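Local coordinates for protein geranylgeranyl pyrophosphate synthase (Corynebacterium glutamicum, PDB 3LK5) that probably joins small isoprenoid diphosphates into longer prenyl chains as a magnesium-dependent, all-helical prenyltransferase of the FPP/GGPP synthase family, at residues 64-69 and 99-104; 105-110 and 151-156; 199-204 and 280-285. All blocks are in the same frame, centred on the assembly; numbering follows the deposited sequence.

Contact 1: 64-69 and 99-104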
loop_
_atom_site.group_PDB
_atom_site.type_symbol
_atom_site.label_atom_id
_atom_site.label_comp_id
_atom_site.label_asym_id
_atom_site.label_seq_id
_atom_site.Cartn_x
_atom_site.Cartn_y
_atom_site.Cartn_z
ATOM N N ARG A 64 3.225 -3.938 -19.822
ATOM C CA ARG A 64 3.518 -2.496 -19.613
ATOM C C ARG A 64 2.461 -1.563 -20.275
ATOM O O ARG A 64 2.796 -0.478 -20.740
ATOM C CB ARG A 64 4.929 -2.125 -20.106
ATOM C CG ARG A 64 6.060 -3.134 -19.717
ATOM C CD ARG A 64 6.120 -3.453 -18.211
ATOM N NE ARG A 64 7.354 -4.211 -17.969
ATOM C CZ ARG A 64 7.736 -4.725 -16.808
ATOM N NH1 ARG A 64 6.988 -4.564 -15.707
ATOM N NH2 ARG A 64 8.875 -5.415 -16.751
ATOM N N ILE A 65 1.221 -2.024 -20.343
ATOM C CA ILE A 65 0.151 -1.267 -21.025
ATOM C C ILE A 65 -0.126 0.060 -20.304
ATOM O O ILE A 65 -0.419 1.090 -20.931
ATOM C CB ILE A 65 -1.147 -2.132 -21.143
ATOM C CG1 ILE A 65 -2.144 -1.478 -22.102
ATOM C CG2 ILE A 65 -1.841 -2.297 -19.839
ATOM C CD1 ILE A 65 -1.501 -1.069 -23.398
ATOM N N ARG A 66 -0.008 0.049 -18.965
ATOM C CA ARG A 66 -0.338 1.261 -18.207
ATOM C C ARG A 66 0.706 2.358 -18.410
ATOM O O ARG A 66 0.336 3.466 -18.755
ATOM C CB ARG A 66 -0.669 0.960 -16.711
ATOM C CG ARG A 66 -1.901 0.064 -16.555
ATOM C CD ARG A 66 -2.105 -0.478 -15.131
ATOM N NE ARG A 66 -3.169 -1.481 -15.176
ATOM C CZ ARG A 66 -3.016 -2.738 -15.589
ATOM N NH1 ARG A 66 -1.834 -3.189 -15.965
ATOM N NH2 ARG A 66 -4.068 -3.552 -15.620
ATOM N N PRO A 67 2.024 2.052 -18.259
ATOM C CA PRO A 67 3.017 3.067 -18.619
ATOM C C PRO A 67 2.912 3.462 -20.075
ATOM O O PRO A 67 3.119 4.618 -20.422
ATOM C CB PRO A 67 4.372 2.345 -18.418
ATOM C CG PRO A 67 4.095 1.291 -17.409
ATOM C CD PRO A 67 2.645 0.861 -17.655
ATOM N N LEU A 68 2.579 2.512 -20.933
ATOM C CA LEU A 68 2.412 2.863 -22.365
ATOM C C LEU A 68 1.308 3.911 -22.596
ATOM O O LEU A 68 1.481 4.869 -23.347
ATOM C CB LEU A 68 2.114 1.591 -23.159
ATOM C CG LEU A 68 2.046 1.738 -24.695
ATOM C CD1 LEU A 68 3.225 2.539 -25.354
ATOM C CD2 LEU A 68 1.927 0.327 -25.277
ATOM N N TYR A 69 0.175 3.753 -21.912
ATOM C CA TYR A 69 -0.892 4.740 -21.995
ATOM C C TYR A 69 -0.530 6.065 -21.356
ATOM O O TYR A 69 -0.909 7.101 -21.885
ATOM C CB TYR A 69 -2.237 4.195 -21.455
ATOM C CG TYR A 69 -3.043 3.476 -22.523
ATOM C CD1 TYR A 69 -3.393 2.147 -22.370
ATOM C CD2 TYR A 69 -3.455 4.155 -23.690
ATOM C CE1 TYR A 69 -4.143 1.485 -23.345
ATOM C CE2 TYR A 69 -4.201 3.521 -24.652
ATOM C CZ TYR A 69 -4.555 2.190 -24.468
ATOM O OH TYR A 69 -5.317 1.555 -25.431
ATOM N N PHE A 99 4.706 -0.596 -10.498
ATOM C CA PHE A 99 4.705 -0.981 -9.070
ATOM C C PHE A 99 3.301 -1.068 -8.480
ATOM O O PHE A 99 3.030 -1.918 -7.625
ATOM C CB PHE A 99 5.594 -0.040 -8.261
ATOM C CG PHE A 99 7.040 -0.368 -8.333
ATOM C CD1 PHE A 99 7.516 -1.587 -7.855
ATOM C CD2 PHE A 99 7.941 0.564 -8.819
ATOM C CE1 PHE A 99 8.879 -1.884 -7.869
ATOM C CE2 PHE A 99 9.303 0.280 -8.842
ATOM C CZ PHE A 99 9.762 -0.967 -8.364
ATOM N N ILE A 100 2.405 -0.191 -8.923
ATOM C CA ILE A 100 1.004 -0.296 -8.508
ATOM C C ILE A 100 0.494 -1.634 -8.991
ATOM O O ILE A 100 -0.141 -2.376 -8.231
ATOM C CB ILE A 100 0.134 0.825 -9.081
ATOM C CG1 ILE A 100 0.679 2.170 -8.590
ATOM C CG2 ILE A 100 -1.355 0.651 -8.595
ATOM C CD1 ILE A 100 -0.173 3.364 -9.039
ATOM N N GLN A 101 0.780 -1.946 -10.256
ATOM C CA GLN A 101 0.274 -3.212 -10.807
ATOM C C GLN A 101 0.883 -4.426 -10.115
ATOM O O GLN A 101 0.201 -5.458 -9.959
ATOM C CB GLN A 101 0.541 -3.253 -12.324
ATOM C CG GLN A 101 0.206 -4.589 -13.012
ATOM C CD GLN A 101 -1.278 -4.894 -13.124
ATOM O OE1 GLN A 101 -2.155 -4.260 -12.494
ATOM N NE2 GLN A 101 -1.578 -5.902 -13.942
ATOM N N ALA A 102 2.167 -4.339 -9.758
ATOM C CA ALA A 102 2.793 -5.442 -9.036
ATOM C C ALA A 102 2.038 -5.685 -7.729
ATOM O O ALA A 102 1.741 -6.842 -7.389
ATOM C CB ALA A 102 4.247 -5.182 -8.765
ATOM N N CYS A 103 1.736 -4.612 -6.985
ATOM C CA CYS A 103 0.983 -4.777 -5.724
ATOM C C CYS A 103 -0.376 -5.402 -6.003
ATOM O O CYS A 103 -0.797 -6.324 -5.303
ATOM C CB CYS A 103 0.772 -3.436 -5.010
ATOM S SG CYS A 103 -0.138 -3.617 -3.409
ATOM N N ALA A 104 -1.077 -4.875 -7.001
ATOM C CA ALA A 104 -2.395 -5.385 -7.356
ATOM C C ALA A 104 -2.361 -6.903 -7.631
ATOM O O ALA A 104 -3.204 -7.654 -7.120
ATOM C CB ALA A 104 -2.937 -4.627 -8.626
#

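Contact 2: 105-110 and 151-156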
loop_
_atom_site.group_PDB
_atom_site.type_symbol
_atom_site.label_atom_id
_atom_site.label_comp_id
_atom_site.label_asym_id
_atom_site.label_seq_id
_atom_site.Cartn_x
_atom_site.Cartn_y
_atom_site.Cartn_z
ATOM N N LEU A 105 -1.394 -7.349 -8.429
ATOM C CA LEU A 105 -1.313 -8.776 -8.808
ATOM C C LEU A 105 -0.928 -9.656 -7.617
ATOM O O LEU A 105 -1.481 -10.742 -7.444
ATOM C CB LEU A 105 -0.306 -8.985 -9.958
ATOM C CG LEU A 105 -0.561 -8.328 -11.325
ATOM C CD1 LEU A 105 0.707 -8.425 -12.184
ATOM C CD2 LEU A 105 -1.680 -9.041 -12.048
ATOM N N ILE A 106 0.028 -9.188 -6.810
ATOM C CA ILE A 106 0.485 -9.935 -5.645
ATOM C C ILE A 106 -0.652 -10.069 -4.624
ATOM O O ILE A 106 -0.951 -11.190 -4.161
ATOM C CB ILE A 106 1.760 -9.311 -5.033
ATOM C CG1 ILE A 106 2.912 -9.457 -6.020
ATOM C CG2 ILE A 106 2.094 -9.958 -3.677
ATOM C CD1 ILE A 106 4.131 -8.557 -5.720
ATOM N N HIS A 107 -1.301 -8.949 -4.289
ATOM C CA HIS A 107 -2.450 -8.986 -3.382
ATOM C C HIS A 107 -3.672 -9.749 -3.935
ATOM O O HIS A 107 -4.324 -10.505 -3.180
ATOM C CB HIS A 107 -2.820 -7.558 -2.939
ATOM C CG HIS A 107 -1.844 -6.976 -1.969
ATOM N ND1 HIS A 107 -2.016 -5.734 -1.387
ATOM C CD2 HIS A 107 -0.700 -7.487 -1.439
ATOM C CE1 HIS A 107 -1.016 -5.509 -0.547
ATOM N NE2 HIS A 107 -0.217 -6.561 -0.543
ATOM N N ASP A 108 -3.966 -9.571 -5.232
ATOM C CA ASP A 108 -5.074 -10.314 -5.883
ATOM C C ASP A 108 -4.812 -11.835 -5.891
ATOM O O ASP A 108 -5.757 -12.627 -5.770
ATOM C CB ASP A 108 -5.361 -9.832 -7.320
ATOM C CG ASP A 108 -6.070 -8.460 -7.372
ATOM O OD1 ASP A 108 -6.612 -7.999 -6.346
ATOM O OD2 ASP A 108 -6.088 -7.823 -8.458
ATOM N N ASP A 109 -3.544 -12.225 -6.024
ATOM C CA ASP A 109 -3.130 -13.635 -5.931
ATOM C C ASP A 109 -3.477 -14.263 -4.559
ATOM O O ASP A 109 -3.914 -15.415 -4.489
ATOM C CB ASP A 109 -1.633 -13.785 -6.261
ATOM C CG ASP A 109 -1.107 -15.189 -6.007
ATOM O OD1 ASP A 109 -0.217 -15.349 -5.137
ATOM O OD2 ASP A 109 -1.589 -16.147 -6.661
ATOM N N ILE A 110 -3.289 -13.503 -3.480
ATOM C CA ILE A 110 -3.625 -13.950 -2.118
ATOM C C ILE A 110 -5.132 -14.014 -1.931
ATOM O O ILE A 110 -5.659 -14.954 -1.315
ATOM C CB ILE A 110 -3.004 -13.021 -1.021
ATOM C CG1 ILE A 110 -1.478 -13.010 -1.117
ATOM C CG2 ILE A 110 -3.444 -13.449 0.370
ATOM C CD1 ILE A 110 -0.851 -14.433 -1.261
ATOM N N ALA A 151 5.414 -7.719 0.502
ATOM C CA ALA A 151 6.081 -7.412 -0.785
ATOM C C ALA A 151 5.203 -6.497 -1.609
ATOM O O ALA A 151 5.681 -5.531 -2.223
ATOM C CB ALA A 151 6.383 -8.695 -1.587
ATOM N N GLY A 152 3.913 -6.798 -1.608
ATOM C CA GLY A 152 2.929 -5.943 -2.302
ATOM C C GLY A 152 2.931 -4.550 -1.693
ATOM O O GLY A 152 2.878 -3.557 -2.407
ATOM N N ASP A 153 3.012 -4.468 -0.368
ATOM C CA ASP A 153 3.012 -3.148 0.276
ATOM C C ASP A 153 4.276 -2.368 -0.101
ATOM O O ASP A 153 4.216 -1.163 -0.330
ATOM C CB ASP A 153 2.935 -3.271 1.797
ATOM C CG ASP A 153 1.597 -3.820 2.299
ATOM O OD1 ASP A 153 0.615 -3.864 1.531
ATOM O OD2 ASP A 153 1.517 -4.159 3.526
HETATM N N MSE A 154 5.416 -3.060 -0.159
HETATM C CA MSE A 154 6.656 -2.428 -0.613
HETATM C C MSE A 154 6.506 -1.867 -2.038
HETATM O O MSE A 154 6.949 -0.748 -2.310
HETATM C CB MSE A 154 7.845 -3.390 -0.533
HETATM C CG MSE A 154 9.188 -2.696 -0.740
HETATM SE SE MSE A 154 9.729 -1.630 0.811
HETATM C CE MSE A 154 10.428 -3.121 1.889
ATOM N N ALA A 155 5.887 -2.647 -2.918
ATOM C CA ALA A 155 5.664 -2.203 -4.302
ATOM C C ALA A 155 4.811 -0.943 -4.296
ATOM O O ALA A 155 5.072 -0.017 -5.053
ATOM C CB ALA A 155 5.002 -3.286 -5.107
ATOM N N LEU A 156 3.801 -0.899 -3.440
ATOM C CA LEU A 156 2.923 0.274 -3.441
ATOM C C LEU A 156 3.615 1.537 -2.941
ATOM O O LEU A 156 3.439 2.623 -3.537
ATOM C CB LEU A 156 1.604 -0.033 -2.678
ATOM C CG LEU A 156 0.537 1.065 -2.644
ATOM C CD1 LEU A 156 0.096 1.489 -4.083
ATOM C CD2 LEU A 156 -0.688 0.494 -1.871
#

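Contact 3: 199-204 and 280-285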
loop_
_atom_site.group_PDB
_atom_site.type_symbol
_atom_site.label_atom_id
_atom_site.label_comp_id
_atom_site.label_asym_id
_atom_site.label_seq_id
_atom_site.Cartn_x
_atom_site.Cartn_y
_atom_site.Cartn_z
ATOM N N SER A 199 -18.010 -13.023 -3.346
ATOM C CA SER A 199 -18.318 -13.584 -2.052
ATOM C C SER A 199 -19.830 -13.780 -1.880
ATOM O O SER A 199 -20.259 -14.723 -1.212
ATOM C CB SER A 199 -17.725 -12.699 -0.938
ATOM O OG SER A 199 -18.426 -11.465 -0.855
ATOM N N HIS A 200 -20.624 -12.899 -2.486
ATOM C CA HIS A 200 -22.080 -12.953 -2.414
ATOM C C HIS A 200 -22.701 -13.693 -3.625
ATOM O O HIS A 200 -23.924 -13.674 -3.816
ATOM C CB HIS A 200 -22.638 -11.541 -2.300
ATOM C CG HIS A 200 -22.393 -10.910 -0.960
ATOM N ND1 HIS A 200 -21.127 -10.652 -0.475
ATOM C CD2 HIS A 200 -23.254 -10.524 0.016
ATOM C CE1 HIS A 200 -21.219 -10.122 0.734
ATOM N NE2 HIS A 200 -22.497 -10.029 1.053
ATOM N N ALA A 201 -21.838 -14.333 -4.426
ATOM C CA ALA A 201 -22.231 -14.955 -5.694
ATOM C C ALA A 201 -23.328 -14.100 -6.330
ATOM O O ALA A 201 -24.392 -14.586 -6.665
ATOM C CB ALA A 201 -22.732 -16.391 -5.451
ATOM N N ASN A 202 -23.055 -12.805 -6.455
ATOM C CA ASN A 202 -24.015 -11.818 -6.948
ATOM C C ASN A 202 -24.071 -11.796 -8.494
ATOM O O ASN A 202 -23.025 -11.897 -9.156
ATOM C CB ASN A 202 -23.620 -10.454 -6.365
ATOM C CG ASN A 202 -24.545 -9.337 -6.771
ATOM O OD1 ASN A 202 -24.655 -8.994 -7.959
ATOM N ND2 ASN A 202 -25.157 -8.693 -5.775
ATOM N N GLU A 203 -25.276 -11.663 -9.062
ATOM C CA GLU A 203 -25.450 -11.831 -10.509
ATOM C C GLU A 203 -25.860 -10.539 -11.233
ATOM O O GLU A 203 -26.340 -10.594 -12.377
ATOM C CB GLU A 203 -26.489 -12.946 -10.809
ATOM C CG GLU A 203 -26.215 -14.289 -10.122
ATOM C CD GLU A 203 -27.345 -15.304 -10.324
ATOM O OE1 GLU A 203 -28.314 -14.992 -11.050
ATOM O OE2 GLU A 203 -27.247 -16.416 -9.772
ATOM N N SER A 204 -25.678 -9.380 -10.589
ATOM C CA SER A 204 -26.058 -8.108 -11.218
ATOM C C SER A 204 -25.119 -7.764 -12.380
ATOM O O SER A 204 -23.884 -7.729 -12.184
ATOM C CB SER A 204 -25.973 -6.966 -10.205
ATOM O OG SER A 204 -26.211 -5.721 -10.843
ATOM N N GLY A 280 -14.444 -18.748 -10.551
ATOM C CA GLY A 280 -15.710 -18.074 -10.216
ATOM C C GLY A 280 -15.789 -16.566 -10.421
ATOM O O GLY A 280 -16.468 -15.868 -9.651
ATOM N N LYS A 281 -15.121 -16.042 -11.457
ATOM C CA LYS A 281 -15.177 -14.584 -11.741
ATOM C C LYS A 281 -16.608 -14.139 -12.023
ATOM O O LYS A 281 -17.323 -14.792 -12.802
ATOM C CB LYS A 281 -14.299 -14.211 -12.948
ATOM C CG LYS A 281 -12.772 -14.275 -12.732
ATOM C CD LYS A 281 -12.142 -12.909 -12.360
ATOM C CE LYS A 281 -12.036 -11.919 -13.539
ATOM N NZ LYS A 281 -10.730 -11.983 -14.295
ATOM N N ARG A 282 -17.014 -13.016 -11.451
ATOM C CA ARG A 282 -18.354 -12.487 -11.691
ATOM C C ARG A 282 -18.405 -11.476 -12.847
ATOM O O ARG A 282 -18.498 -10.257 -12.643
ATOM C CB ARG A 282 -18.952 -11.909 -10.404
ATOM C CG ARG A 282 -19.177 -12.975 -9.366
ATOM C CD ARG A 282 -20.428 -13.762 -9.690
ATOM N NE ARG A 282 -20.463 -15.046 -9.005
ATOM C CZ ARG A 282 -21.420 -15.964 -9.174
ATOM N NH1 ARG A 282 -22.466 -15.741 -9.979
ATOM N NH2 ARG A 282 -21.345 -17.113 -8.511
ATOM N N THR A 283 -18.376 -12.015 -14.062
ATOM C CA THR A 283 -18.264 -11.213 -15.259
ATOM C C THR A 283 -19.617 -10.746 -15.797
ATOM O O THR A 283 -20.704 -11.277 -15.427
ATOM C CB THR A 283 -17.511 -12.026 -16.339
ATOM O OG1 THR A 283 -18.221 -13.252 -16.602
ATOM C CG2 THR A 283 -16.099 -12.389 -15.858
ATOM N N VAL A 284 -19.568 -9.771 -16.695
ATOM C CA VAL A 284 -20.742 -9.415 -17.476
ATOM C C VAL A 284 -21.217 -10.620 -18.323
ATOM O O VAL A 284 -22.428 -10.857 -18.419
ATOM C CB VAL A 284 -20.460 -8.198 -18.389
ATOM C CG1 VAL A 284 -21.549 -8.040 -19.461
ATOM C CG2 VAL A 284 -20.345 -6.903 -17.508
ATOM N N LEU A 285 -20.271 -11.357 -18.912
ATOM C CA LEU A 285 -20.587 -12.603 -19.650
ATOM C C LEU A 285 -21.430 -13.563 -18.778
ATOM O O LEU A 285 -22.514 -14.044 -19.199
ATOM C CB LEU A 285 -19.299 -13.324 -20.081
ATOM C CG LEU A 285 -19.408 -14.696 -20.780
ATOM C CD1 LEU A 285 -20.168 -14.597 -22.103
ATOM C CD2 LEU A 285 -18.079 -15.416 -20.967
#

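Contact 1: 64-69 and 99-104
Gln101 OE1 sits over the centre of the Arg66 guanidinium, 3.6 Å from Arg66 CZ, in a stacking contact. The hydrogen bond of this oxygen is with the hydroxyl of Tyr219. The two side chains meet as flat groups stacked face on face, the amide plane turned only 24° from the guanidinium plane. Each of the three amide heavy atoms lies close to the arginine: Gln101 CD is 3.4 Å from Arg66 NH1, and Gln101 NE2 stands equally near that nitrogen, at 3.4 Å. Since NH1 and NE2 are both donors, this approach is no hydrogen bond, and none links the two segments.

Arg66 leaves the first turn of helix 65-78 with its chain extended from CG to NE, which carries the guanidinium well clear of the backbone. Gln101, on helix 87-111, has CG anti to the backbone N (chi1 173°) and then bends at chi2 (71°), a turn that lays the amide across the arginine. The two chains thereby cross at about a right angle. The CA atoms of Arg66 and Gln101 are still 8.7 Å apart, and within 64-69 and 99-104 only these two residues touch.

The contact joins two helices of the all-helical prenyl synthase fold, with the Gln101 side chain about 7 Å from that of Asp108, a magnesium-binding residue. From helix 205-231, Tyr219 touches Arg66, and Thr220 OG1 takes a weak hydrogen bond from Arg66 NH2. A glycerol, probably from the crystallisation liquor, lies beside Gln101 and bonds the backbone N of Ile65. The amide is thus tied by Tyr219 and rests on the cation by stacking, its partly negative oxygen over the guanidinium centre, which probably adds a modest electrostatic attraction to the flat packing.

Contact 2: 105-110 and 151-156
Van der Waals packing brings His107 and Ile106 of helix 87-111 against Gly152 of helix 144-164. With CG anti to the carbonyl carbon (chi1 -73°), the His107 ring reaches across to both Gly152 and Asp153. The imidazole comes down obliquely on the glycine, with His107 NE2 3.7 Å from Gly152 CA. Beside it, the CG2 branch of Ile106 reaches the same residue, 4.2 Å from Gly152 N. The backbones draw near at this point: the CA atoms of Ile106 and Gly152 are 5.8 Å apart. Gly152 has no side chain, which leaves the imidazole room to lie against its CA.

The polar approach is at the CE1-NE2 edge of the ring. Asp153 OD1 lies at this edge, in the ring plane, 3.1 Å from His107 CE1, and the carboxylate stands almost perpendicular to the imidazole, at 87°. With a carbon as the nearest ring atom this is a close polar approach, and no hydrogen bond crosses between the two segments.

The ring's hydrogen bonds go to other partners: NE2 pairs with the backbone O of Ile149, one turn back on helix 144-164, and ND1 with Asp153 OD2 of the second subunit. The reciprocal bond joins Asp153 here to His107 of that subunit. Both ring nitrogens are therefore engaged, which fixes the rotation of the imidazole, and the two Asp153 carboxylates come close to each other across the dimer.

The short segments run antiparallel, 153° between directions, with axes 9.3 Å apart. Asp108, next to His107 in sequence, takes no part in the packing; it binds magnesium, though no metal is bound to this chain here. The helix pair thus combines dimer contacts with one wall of the aspartate-rich metal site, as in the all-helical fold of trans-prenyl synthases.

Contact 3: 199-204 and 280-285
Arg282 sets off with CG beside its backbone N and then folds at chi2 (-78°), a bend that lifts the guanidinium up against the 199-204 loop; Ala201 helps by adopting positive phi (35°), which presents its backbone and methyl to that group. One guanidinium face is covered by Ala201 CA, offset toward the rim, and the Asn202 N lies farther above the same face. The methyl also touches, with Ala201 CB 3.4 Å from Arg282 NH2. Lower on the chain, Arg282 CD passes 3.2 Å from Asn202 O, a close carbon-to-carbonyl approach.

Helix 170-199 ends where this loop begins, and helix 205-231 follows it. Asn202 OD1 takes the Ser204 N-H at 2.8 Å in an Asx turn, a nearly straight bond (168°), and Ser204 in turn N-caps the next helix through OG to the backbone N of Leu207. On the opposing side Gly280 closes a Schellman motif, and Thr283 OG1 caps helix 284-296 at Leu286 N. Arg282 therefore bridges two interhelical connections, each fixed by its own capping bonds.

Glu203 joins in through its aliphatic part, CG resting 4.0 Å from Arg282 NH1. The plane of its carboxylate is nearly parallel to that of the guanidinium, yet OE2 stays 4.8 Å from Arg282 NH1, and its salt bridge goes to Arg305 instead. The opposite charges may still attract weakly. Leu197 of helix 170-199 also packs on Arg282, whose side chain lies about 5 Å from that of Asp194, a magnesium-binding residue, with no metal bound to this chain here.

Contacts 1 and 2 are neighbours, their centres 12 Å apart, and both use helix 87-111: its residues 99-104 face helix 65-78, and its next turn, 105-110, faces helix 144-164. They also touch, Cys103 SG lying 3.2 Å from Gly152 O. Contact 3 stands apart, 25 Å from contact 1 and 23 Å from contact 2 between centres, where the loop after helix 170-199 meets the turn that leads into helix 284-296. The three follow one another along the chain. Contact 2 holds the magnesium-binding Asp108 and contact 3 lies near Asp194, so together they border the metal-binding region from two sequence-distant parts of one helical domain.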